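Local coordinates for aggregation suppressing protein (Salmonella enterica subsp. enterica serovar Typhimurium, PDB 4ZJ9), which probably acts as a small heat shock chaperone that suppresses the aggregation of other proteins under stress, forming dimers through its alpha-crystallin domain, at residues V91-Q94 with T95-I98. Sequence-based numbering, arbitrary orientation.
Sequences VEDQ and THWI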
loop_
_atom_site.group_PDB
_atom_site.type_symbol
_atom_site.label_atom_id
_atom_site.label_comp_id
_atom_site.label_asym_id
_atom_site.label_seq_id
_atom_site.Cartn_x
_atom_site.Cartn_y
_atom_site.Cartn_z
ATOM N N VAL A 91 16.780 -12.526 -8.927
ATOM C CA VAL A 91 17.290 -12.042 -10.223
ATOM C C VAL A 91 16.178 -11.397 -11.038
ATOM O O VAL A 91 15.164 -12.040 -11.276
ATOM C CB VAL A 91 17.934 -13.159 -11.058
ATOM C CG1 VAL A 91 18.284 -12.606 -12.451
ATOM C CG2 VAL A 91 19.158 -13.744 -10.324
ATOM N N GLU A 92 16.386 -10.164 -11.493
ATOM C CA GLU A 92 15.358 -9.419 -12.171
ATOM C C GLU A 92 15.791 -8.975 -13.545
ATOM O O GLU A 92 16.741 -8.188 -13.711
ATOM C CB GLU A 92 14.937 -8.271 -11.303
ATOM C CG GLU A 92 14.260 -8.833 -10.067
ATOM C CD GLU A 92 13.449 -7.834 -9.304
ATOM O OE1 GLU A 92 13.871 -6.667 -9.256
ATOM O OE2 GLU A 92 12.408 -8.234 -8.745
ATOM N N ASP A 93 15.100 -9.511 -14.548
ATOM C CA ASP A 93 15.441 -9.295 -15.894
ATOM C C ASP A 93 14.982 -7.913 -16.248
ATOM O O ASP A 93 13.810 -7.660 -16.333
ATOM C CB ASP A 93 14.821 -10.390 -16.818
ATOM C CG ASP A 93 15.338 -10.285 -18.264
ATOM O OD1 ASP A 93 15.914 -9.235 -18.604
ATOM O OD2 ASP A 93 15.100 -11.195 -19.079
ATOM N N GLN A 94 15.912 -7.019 -16.493
ATOM C CA GLN A 94 15.590 -5.598 -16.635
ATOM C C GLN A 94 14.859 -5.303 -17.952
ATOM O O GLN A 94 14.262 -4.232 -18.094
ATOM C CB GLN A 94 16.838 -4.700 -16.476
ATOM C CG GLN A 94 17.624 -4.865 -15.172
ATOM C CD GLN A 94 16.804 -4.553 -13.913
ATOM O OE1 GLN A 94 16.493 -3.392 -13.645
ATOM N NE2 GLN A 94 16.469 -5.590 -13.130
ATOM N N THR A 95 14.908 -6.243 -18.897
ATOM C CA THR A 95 14.087 -6.165 -20.084
ATOM C C THR A 95 12.561 -6.252 -19.793
ATOM O O THR A 95 11.771 -5.508 -20.420
ATOM C CB THR A 95 14.500 -7.228 -21.135
ATOM O OG1 THR A 95 14.030 -6.833 -22.429
ATOM C CG2 THR A 95 13.953 -8.596 -20.838
ATOM N N HIS A 96 12.178 -7.142 -18.848
ATOM C CA HIS A 96 10.788 -7.312 -18.375
ATOM C C HIS A 96 10.274 -6.100 -17.650
ATOM O O HIS A 96 9.094 -5.972 -17.416
ATOM C CB HIS A 96 10.654 -8.456 -17.369
ATOM C CG HIS A 96 10.831 -9.817 -17.956
ATOM N ND1 HIS A 96 11.216 -10.036 -19.262
ATOM C CD2 HIS A 96 10.726 -11.040 -17.386
ATOM C CE1 HIS A 96 11.300 -11.336 -19.482
ATOM N NE2 HIS A 96 11.020 -11.968 -18.358
ATOM N N TRP A 97 11.172 -5.248 -17.200
ATOM C CA TRP A 97 10.791 -4.052 -16.495
ATOM C C TRP A 97 10.761 -2.990 -17.531
ATOM O O TRP A 97 11.758 -2.726 -18.195
ATOM C CB TRP A 97 11.771 -3.730 -15.372
ATOM C CG TRP A 97 11.539 -4.707 -14.253
ATOM C CD1 TRP A 97 12.085 -5.954 -14.102
ATOM C CD2 TRP A 97 10.592 -4.554 -13.208
ATOM N NE1 TRP A 97 11.570 -6.575 -12.993
ATOM C CE2 TRP A 97 10.659 -5.729 -12.411
ATOM C CE3 TRP A 97 9.708 -3.528 -12.846
ATOM C CZ2 TRP A 97 9.867 -5.902 -11.285
ATOM C CZ3 TRP A 97 8.950 -3.693 -11.733
ATOM C CH2 TRP A 97 9.030 -4.869 -10.952
ATOM N N ILE A 98 9.571 -2.454 -17.723
ATOM C CA ILE A 98 9.356 -1.328 -18.595
ATOM C C ILE A 98 9.499 -0.041 -17.782
ATOM O O ILE A 98 10.150 0.967 -18.221
ATOM C CB ILE A 98 7.975 -1.413 -19.230
ATOM C CG1 ILE A 98 7.910 -2.625 -20.170
ATOM C CG2 ILE A 98 7.697 -0.109 -19.939
ATOM C CD1 ILE A 98 6.530 -2.907 -20.776
#
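Glu92 meets Trp97 obliquely through its CB, which lies 4.1 Å from NE1 of the indole. Its OE1 forms a salt bridge with Arg100, which also makes a cation-pi contact with Trp97.

Asp93 CG is anti to its own backbone N (chi1 -172°), which brings the carboxylate alongside Thr95. Asp93 OD1 accepts a hydrogen bond from the backbone N-H of Thr95 at 3.2 Å, from above the carboxylate plane, and forms an Asx turn. Thr95 OG1 points away from its backbone N, which leaves CG2 crowded against the same carboxylate. The carboxylate is also stacked on one face of the His96 imidazole, the two planes 27° apart. Asp93 OD2 sits towards the rim of that ring, 3.8 Å from His96 CE1. CB of Asp93 makes a CH-pi contact near the ring normal. A weak bond from His96 N to Asp93 O closes a type I beta turn from Asp93 to His96. The same Asp93 O lies at the indole edge, 3.3 Å from CD1 of Trp97.

This turn is the outer end of the long loop that swaps between the subunits of bacterial alpha-crystallin dimers. Trp97 begins a short strand that pairs antiparallel with a strand of the second subunit, and His96 packs on Arg52 of that subunit.

Gln94 bends back at chi2, and its NE2 donates to Glu92 O at 2.7 Å. Glu92 O lies near the plane of the Gln94 amide, but NE2 comes to it from above the carbonyl plane. Gln94 O accepts a weak hydrogen bond from Trp97 N-H, with 3.4 Å between O and N.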